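Local coordinates for protein shikimate dehydrogenase (NADP(+)) (PDB 2D5C) that catalyses the reversible NADPH-linked reduction of 3-dehydroshikimate to shikimate in the chorismate pathway that leads to the aromatic amino acids, at residues 97-109 / 128-140. Numbering follows the deposited sequence.
Sequences FNTDAPGFLEALK and GRAVAFALREAGL. With SKM ((3R,4S,5R)-3,4,5-trihydroxycyclohex-1-ene-1-carboxylic acid), chain E.
Phe104 lays one ring face against Val131, whose CG1 sits 3.9 Å from the ring centroid, a CH-pi contact 18° off the ring normal. Leu135 comes to the same ring at its edge, in plane, with CD2 3.6 Å from Phe104 CE2. The contact packs a helix linking the two domains, helix 100-109, on the first helix of the Rossmann-type NADP-binding domain. The aromatic cluster lies on one side of this helix-helix crossing, and Ala101, Ala130, Ala134 and Leu105 fill the middle. Helix 128-137 continues from the glycine-rich turn that binds NADP(+), and helix 100-109 begins at the shikimate site. Their axes approach to 8.0 Å at a crossing angle of -60°. Alanines permit the close approach: Ala134 CB lies 3.2 Å from Ala101 O, and Ala101 CB packs on Ala130 and Ala134. Further along, Leu105 fits over Ala134, with CD2 reaching Ala138. No hydrogen bond joins the two segments, so apolar packing carries the contact.

The Phe104 ring is directed to Val131 by chi1 of 180°, with CG anti to the backbone N. Met231 and Val176 also touch this ring. A serine here would probably leave Val131 CG1 and Leu135 CD2 without their shared aromatic partner and open a gap between the helices.

At the start of helix 100-109, Asn98 OD1 caps Ala101 N at 3.0 Å and more weakly Asp100 N. Asp100 CB rests on Ala130, while its carboxylate turns to the substrate. OD2 pairs with the catalytic Lys64, and OD1 accepts a 2.8 Å hydrogen bond from O12 of shikimate.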
ATOM      1  N   PHE A  97       1.642   3.019  -9.072  1.00 19.91           N
ATOM      2  CA  PHE A  97       3.090   3.164  -9.126  1.00 18.70           C
ATOM      3  C   PHE A  97       3.588   2.703 -10.478  1.00 17.17           C
ATOM      4  O   PHE A  97       2.840   2.130 -11.265  1.00 18.19           O
ATOM      5  CB  PHE A  97       3.779   2.290  -8.075  1.00 18.76           C
ATOM      6  CG  PHE A  97       3.307   2.522  -6.679  1.00 20.59           C
ATOM      7  CD1 PHE A  97       2.146   1.917  -6.210  1.00 20.59           C
ATOM      8  CD2 PHE A  97       4.034   3.340  -5.818  1.00 24.30           C
ATOM      9  CE1 PHE A  97       1.714   2.121  -4.890  1.00 25.22           C
ATOM     10  CE2 PHE A  97       3.613   3.549  -4.511  1.00 26.01           C
ATOM     11  CZ  PHE A  97       2.449   2.935  -4.047  1.00 22.76           C
ATOM     12  N   ASN A  98       4.861   2.938 -10.738  1.00 20.80           N
ATOM     13  CA  ASN A  98       5.420   2.472 -11.997  1.00 20.43           C
ATOM     14  C   ASN A  98       6.701   1.738 -11.700  1.00 20.14           C
ATOM     15  O   ASN A  98       7.688   2.357 -11.306  1.00 19.89           O
ATOM     16  CB  ASN A  98       5.721   3.632 -12.940  1.00 22.44           C
ATOM     17  CG  ASN A  98       6.159   3.144 -14.322  1.00 24.12           C
ATOM     18  OD1 ASN A  98       7.200   2.493 -14.466  1.00 24.47           O
ATOM     19  ND2 ASN A  98       5.362   3.447 -15.331  1.00 20.71           N
ATOM     20  N   THR A  99       6.684   0.413 -11.857  1.00 20.96           N
ATOM     21  CA  THR A  99       7.900  -0.341 -11.615  1.00 19.23           C
ATOM     22  C   THR A  99       8.664  -0.630 -12.908  1.00 20.67           C
ATOM     23  O   THR A  99       9.732  -1.212 -12.852  1.00 21.32           O
ATOM     24  CB  THR A  99       7.611  -1.658 -10.861  1.00 20.22           C
ATOM     25  OG1 THR A  99       6.819  -2.526 -11.684  1.00 23.19           O
ATOM     26  CG2 THR A  99       6.861  -1.358  -9.560  1.00 22.18           C
ATOM     27  N   ASP A 100       8.127  -0.211 -14.057  1.00 22.24           N
ATOM     28  CA  ASP A 100       8.831  -0.415 -15.334  1.00 22.88           C
ATOM     29  C   ASP A 100      10.119   0.393 -15.333  1.00 21.66           C
ATOM     30  O   ASP A 100      11.163  -0.086 -15.786  1.00 23.34           O
ATOM     31  CB  ASP A 100       7.994   0.039 -16.544  1.00 23.87           C
ATOM     32  CG  ASP A 100       6.844  -0.895 -16.863  1.00 24.99           C
ATOM     33  OD1 ASP A 100       7.042  -2.133 -16.901  1.00 31.52           O
ATOM     34  OD2 ASP A 100       5.727  -0.388 -17.102  1.00 31.40           O
ATOM     35  N   ALA A 101      10.066   1.625 -14.824  1.00 20.87           N
ATOM     36  CA  ALA A 101      11.268   2.466 -14.807  1.00 19.56           C
ATOM     37  C   ALA A 101      12.404   1.906 -13.938  1.00 20.02           C
ATOM     38  O   ALA A 101      13.504   1.671 -14.430  1.00 21.52           O
ATOM     39  CB  ALA A 101      10.911   3.905 -14.372  1.00 20.38           C
ATOM     40  N   PRO A 102      12.164   1.689 -12.632  1.00 21.83           N
ATOM     41  CA  PRO A 102      13.248   1.151 -11.804  1.00 20.85           C
ATOM     42  C   PRO A 102      13.653  -0.264 -12.237  1.00 20.09           C
ATOM     43  O   PRO A 102      14.820  -0.640 -12.135  1.00 23.44           O
ATOM     44  CB  PRO A 102      12.657   1.191 -10.394  1.00 22.15           C
ATOM     45  CG  PRO A 102      11.175   1.059 -10.642  1.00 23.00           C
ATOM     46  CD  PRO A 102      10.973   1.972 -11.817  1.00 23.18           C
ATOM     47  N   GLY A 103      12.686  -1.024 -12.734  1.00 21.77           N
ATOM     48  CA  GLY A 103      12.965  -2.381 -13.186  1.00 23.92           C
ATOM     49  C   GLY A 103      13.940  -2.369 -14.348  1.00 27.83           C
ATOM     50  O   GLY A 103      14.841  -3.207 -14.452  1.00 25.56           O
ATOM     51  N   PHE A 104      13.772  -1.398 -15.238  1.00 24.63           N
ATOM     52  CA  PHE A 104      14.658  -1.291 -16.393  1.00 25.36           C
ATOM     53  C   PHE A 104      16.126  -1.076 -15.971  1.00 23.45           C
ATOM     54  O   PHE A 104      17.032  -1.739 -16.471  1.00 22.59           O
ATOM     55  CB  PHE A 104      14.182  -0.147 -17.290  1.00 22.09           C
ATOM     56  CG  PHE A 104      15.032   0.053 -18.500  1.00 20.27           C
ATOM     57  CD1 PHE A 104      14.901  -0.785 -19.598  1.00 23.83           C
ATOM     58  CD2 PHE A 104      15.974   1.068 -18.532  1.00 23.63           C
ATOM     59  CE1 PHE A 104      15.707  -0.609 -20.718  1.00 24.34           C
ATOM     60  CE2 PHE A 104      16.782   1.248 -19.643  1.00 31.14           C
ATOM     61  CZ  PHE A 104      16.644   0.405 -20.737  1.00 27.14           C
ATOM     62  N   LEU A 105      16.367  -0.152 -15.044  1.00 22.26           N
ATOM     63  CA  LEU A 105      17.724   0.108 -14.581  1.00 23.64           C
ATOM     64  C   LEU A 105      18.323  -1.125 -13.887  1.00 19.23           C
ATOM     65  O   LEU A 105      19.500  -1.428 -14.074  1.00 24.31           O
ATOM     66  CB  LEU A 105      17.747   1.316 -13.627  1.00 22.02           C
ATOM     67  CG  LEU A 105      17.418   2.681 -14.243  1.00 29.61           C
ATOM     68  CD1 LEU A 105      17.537   3.795 -13.191  1.00 28.28           C
ATOM     69  CD2 LEU A 105      18.378   2.947 -15.391  1.00 25.98           C
ATOM     70  N   GLU A 106      17.510  -1.839 -13.111  1.00 22.57           N
ATOM     71  CA  GLU A 106      18.000  -3.035 -12.420  1.00 25.68           C
ATOM     72  C   GLU A 106      18.372  -4.095 -13.456  1.00 23.49           C
ATOM     73  O   GLU A 106      19.404  -4.763 -13.328  1.00 26.25           O
ATOM     74  CB  GLU A 106      16.926  -3.602 -11.488  1.00 27.64           C
ATOM     75  CG  GLU A 106      16.432  -2.653 -10.396  1.00 34.95           C
ATOM     76  CD  GLU A 106      17.407  -2.507  -9.238  1.00 46.05           C
ATOM     77  OE1 GLU A 106      16.949  -2.132  -8.137  1.00 46.63           O
ATOM     78  OE2 GLU A 106      18.619  -2.756  -9.421  1.00 44.31           O
ATOM     79  N   ALA A 107      17.533  -4.240 -14.480  1.00 25.47           N
ATOM     80  CA  ALA A 107      17.782  -5.217 -15.547  1.00 24.52           C
ATOM     81  C   ALA A 107      19.069  -4.881 -16.299  1.00 25.16           C
ATOM     82  O   ALA A 107      19.857  -5.776 -16.627  1.00 29.19           O
ATOM     83  CB  ALA A 107      16.598  -5.257 -16.515  1.00 26.94           C
ATOM     84  N   LEU A 108      19.300  -3.597 -16.570  1.00 25.41           N
ATOM     85  CA  LEU A 108      20.519  -3.188 -17.265  1.00 23.58           C
ATOM     86  C   LEU A 108      21.751  -3.630 -16.488  1.00 30.38           C
ATOM     87  O   LEU A 108      22.688  -4.175 -17.063  1.00 28.29           O
ATOM     88  CB  LEU A 108      20.582  -1.667 -17.446  1.00 30.07           C
ATOM     89  CG  LEU A 108      19.783  -0.956 -18.537  1.00 27.07           C
ATOM     90  CD1 LEU A 108      20.362   0.452 -18.695  1.00 29.81           C
ATOM     91  CD2 LEU A 108      19.904  -1.701 -19.874  1.00 26.79           C
ATOM     92  N   LYS A 109      21.761  -3.386 -15.180  1.00 29.97           N
ATOM     93  CA  LYS A 109      22.910  -3.789 -14.370  1.00 31.56           C
ATOM     94  C   LYS A 109      23.078  -5.306 -14.394  1.00 32.23           C
ATOM     95  O   LYS A 109      24.197  -5.812 -14.489  1.00 33.90           O
ATOM     96  CB  LYS A 109      22.743  -3.310 -12.929  1.00 30.83           C
ATOM     97  CG  LYS A 109      22.710  -1.805 -12.786  1.00 38.67           C
ATOM     98  CD  LYS A 109      22.688  -1.401 -11.319  1.00 36.78           C
ATOM     99  CE  LYS A 109      22.663   0.111 -11.171  1.00 39.22           C
ATOM    100  NZ  LYS A 109      22.711   0.513  -9.738  1.00 41.23           N
ATOM    101  N   GLY A 128       7.971   3.494 -23.348  1.00 20.32           N
ATOM    102  CA  GLY A 128       9.044   4.367 -23.774  1.00 21.02           C
ATOM    103  C   GLY A 128       9.238   5.503 -22.796  1.00 20.80           C
ATOM    104  O   GLY A 128      10.366   5.897 -22.518  1.00 18.76           O
ATOM    105  N   ARG A 129       8.138   6.049 -22.278  1.00 18.95           N
ATOM    106  CA  ARG A 129       8.271   7.141 -21.318  1.00 18.31           C
ATOM    107  C   ARG A 129       8.904   6.656 -20.015  1.00 17.05           C
ATOM    108  O   ARG A 129       9.649   7.395 -19.357  1.00 16.55           O
ATOM    109  CB  ARG A 129       6.903   7.781 -21.035  1.00 18.74           C
ATOM    110  CG  ARG A 129       6.341   8.570 -22.231  1.00 21.20           C
ATOM    111  CD  ARG A 129       4.958   9.176 -21.905  1.00 24.01           C
ATOM    112  NE  ARG A 129       5.025  10.167 -20.831  1.00 30.23           N
ATOM    113  CZ  ARG A 129       5.285  11.465 -20.987  1.00 35.47           C
ATOM    114  NH1 ARG A 129       5.512  11.983 -22.193  1.00 32.46           N
ATOM    115  NH2 ARG A 129       5.312  12.254 -19.921  1.00 32.19           N
ATOM    116  N   ALA A 130       8.627   5.409 -19.645  1.00 18.77           N
ATOM    117  CA  ALA A 130       9.181   4.863 -18.414  1.00 19.21           C
ATOM    118  C   ALA A 130      10.686   4.652 -18.585  1.00 19.11           C
ATOM    119  O   ALA A 130      11.475   4.966 -17.692  1.00 20.30           O
ATOM    120  CB  ALA A 130       8.483   3.540 -18.054  1.00 18.32           C
ATOM    121  N   VAL A 131      11.086   4.123 -19.735  1.00 18.16           N
ATOM    122  CA  VAL A 131      12.505   3.893 -20.006  1.00 18.05           C
ATOM    123  C   VAL A 131      13.264   5.221 -20.067  1.00 17.28           C
ATOM    124  O   VAL A 131      14.349   5.354 -19.490  1.00 20.97           O
ATOM    125  CB  VAL A 131      12.691   3.109 -21.334  1.00 19.84           C
ATOM    126  CG1 VAL A 131      14.164   3.068 -21.732  1.00 18.30           C
ATOM    127  CG2 VAL A 131      12.170   1.688 -21.147  1.00 21.26           C
ATOM    128  N   ALA A 132      12.700   6.203 -20.764  1.00 19.49           N
ATOM    129  CA  ALA A 132      13.332   7.511 -20.859  1.00 20.65           C
ATOM    130  C   ALA A 132      13.478   8.120 -19.460  1.00 17.86           C
ATOM    131  O   ALA A 132      14.510   8.713 -19.135  1.00 22.61           O
ATOM    132  CB  ALA A 132      12.494   8.442 -21.769  1.00 19.45           C
ATOM    133  N   PHE A 133      12.443   7.976 -18.633  1.00 18.09           N
ATOM    134  CA  PHE A 133      12.473   8.498 -17.269  1.00 17.77           C
ATOM    135  C   PHE A 133      13.587   7.841 -16.456  1.00 21.10           C
ATOM    136  O   PHE A 133      14.337   8.510 -15.740  1.00 23.53           O
ATOM    137  CB  PHE A 133      11.124   8.249 -16.586  1.00 17.44           C
ATOM    138  CG  PHE A 133      11.043   8.787 -15.176  1.00 25.08           C
ATOM    139  CD1 PHE A 133      11.534   8.049 -14.103  1.00 24.06           C
ATOM    140  CD2 PHE A 133      10.483  10.036 -14.931  1.00 27.48           C
ATOM    141  CE1 PHE A 133      11.466   8.555 -12.806  1.00 23.68           C
ATOM    142  CE2 PHE A 133      10.413  10.544 -13.633  1.00 26.87           C
ATOM    143  CZ  PHE A 133      10.908   9.794 -12.577  1.00 22.05           C
ATOM    144  N   ALA A 134      13.702   6.527 -16.580  1.00 18.97           N
ATOM    145  CA  ALA A 134      14.726   5.787 -15.862  1.00 21.34           C
ATOM    146  C   ALA A 134      16.134   6.172 -16.311  1.00 20.00           C
ATOM    147  O   ALA A 134      17.026   6.375 -15.473  1.00 22.20           O
ATOM    148  CB  ALA A 134      14.505   4.293 -16.053  1.00 20.01           C
ATOM    149  N   LEU A 135      16.352   6.272 -17.624  1.00 16.41           N
ATOM    150  CA  LEU A 135      17.675   6.628 -18.127  1.00 20.06           C
ATOM    151  C   LEU A 135      18.028   8.053 -17.737  1.00 19.62           C
ATOM    152  O   LEU A 135      19.197   8.369 -17.535  1.00 22.26           O
ATOM    153  CB  LEU A 135      17.736   6.488 -19.647  1.00 21.78           C
ATOM    154  CG  LEU A 135      17.591   5.061 -20.160  1.00 24.30           C
ATOM    155  CD1 LEU A 135      17.544   5.079 -21.673  1.00 23.37           C
ATOM    156  CD2 LEU A 135      18.765   4.222 -19.671  1.00 32.32           C
ATOM    157  N   ARG A 136      17.014   8.912 -17.629  1.00 19.39           N
ATOM    158  CA  ARG A 136      17.258  10.306 -17.237  1.00 19.74           C
ATOM    159  C   ARG A 136      17.681  10.320 -15.768  1.00 18.04           C
ATOM    160  O   ARG A 136      18.609  11.043 -15.367  1.00 22.95           O
ATOM    161  CB  ARG A 136      15.986  11.159 -17.406  1.00 21.09           C
ATOM    162  CG  ARG A 136      16.231  12.657 -17.095  1.00 23.95           C
ATOM    163  CD  ARG A 136      14.941  13.487 -17.015  1.00 25.56           C
ATOM    164  NE  ARG A 136      14.130  13.173 -15.836  1.00 27.81           N
ATOM    165  CZ  ARG A 136      13.196  13.980 -15.339  1.00 34.42           C
ATOM    166  NH1 ARG A 136      12.959  15.151 -15.917  1.00 32.77           N
ATOM    167  NH2 ARG A 136      12.497  13.623 -14.261  1.00 29.20           N
ATOM    168  N   GLU A 137      16.998   9.513 -14.968  1.00 17.69           N
ATOM    169  CA  GLU A 137      17.273   9.432 -13.539  1.00 19.68           C
ATOM    170  C   GLU A 137      18.683   8.912 -13.305  1.00 23.72           C
ATOM    171  O   GLU A 137      19.359   9.316 -12.344  1.00 22.82           O
ATOM    172  CB  GLU A 137      16.249   8.521 -12.866  1.00 22.52           C
ATOM    173  CG  GLU A 137      16.474   8.304 -11.376  1.00 29.95           C
ATOM    174  CD  GLU A 137      15.315   7.570 -10.723  1.00 46.17           C
ATOM    175  OE1 GLU A 137      14.687   6.731 -11.403  1.00 46.78           O
ATOM    176  OE2 GLU A 137      15.041   7.825  -9.530  1.00 53.30           O
ATOM    177  N   ALA A 138      19.122   8.016 -14.186  1.00 18.50           N
ATOM    178  CA  ALA A 138      20.462   7.436 -14.092  1.00 23.51           C
ATOM    179  C   ALA A 138      21.543   8.413 -14.546  1.00 22.51           C
ATOM    180  O   ALA A 138      22.739   8.105 -14.498  1.00 21.71           O
ATOM    181  CB  ALA A 138      20.531   6.158 -14.917  1.00 24.60           C
ATOM    182  N   GLY A 139      21.129   9.589 -15.008  1.00 20.55           N
ATOM    183  CA  GLY A 139      22.079  10.597 -15.430  1.00 20.58           C
ATOM    184  C   GLY A 139      22.650  10.505 -16.832  1.00 21.02           C
ATOM    185  O   GLY A 139      23.697  11.090 -17.099  1.00 21.28           O
ATOM    186  N   LEU A 140      21.988   9.789 -17.738  1.00 20.71           N
ATOM    187  CA  LEU A 140      22.510   9.690 -19.098  1.00 21.70           C
ATOM    188  C   LEU A 140      21.879  10.707 -20.019  1.00 22.71           C
ATOM    189  O   LEU A 140      20.833  11.279 -19.705  1.00 23.69           O
ATOM    190  CB  LEU A 140      22.241   8.313 -19.701  1.00 25.90           C
ATOM    191  CG  LEU A 140      22.743   7.058 -19.008  1.00 35.22           C
ATOM    192  CD1 LEU A 140      22.583   5.885 -19.955  1.00 34.53           C
ATOM    193  CD2 LEU A 140      24.213   7.216 -18.592  1.00 32.42           C
TER
HETATM  194  O12 SKM E 301       4.598  -3.399 -16.821  1.00 33.18           O
HETATM  195  C8  SKM E 301       4.433  -4.793 -17.117  1.00 35.91           C
HETATM  196  C6  SKM E 301       3.135  -5.316 -16.442  1.00 34.81           C
HETATM  197  O7  SKM E 301       3.231  -5.117 -15.033  1.00 29.00           O
HETATM  198  C5  SKM E 301       2.920  -6.824 -16.732  1.00 34.69           C
HETATM  199  C4  SKM E 301       3.301  -7.223 -18.158  1.00 42.15           C
HETATM  200  C1  SKM E 301       2.929  -8.587 -18.616  1.00 44.77           C
HETATM  201  O2  SKM E 301       2.273  -9.414 -17.780  1.00 36.55           O
HETATM  202  O3  SKM E 301       3.210  -8.966 -19.745  1.00 46.76           O
HETATM  203  C10 SKM E 301       3.946  -6.414 -19.005  1.00 38.77           C
HETATM  204  C9  SKM E 301       4.369  -5.001 -18.660  1.00 39.36           C
HETATM  205  O11 SKM E 301       3.414  -4.089 -19.226  1.00 40.58           O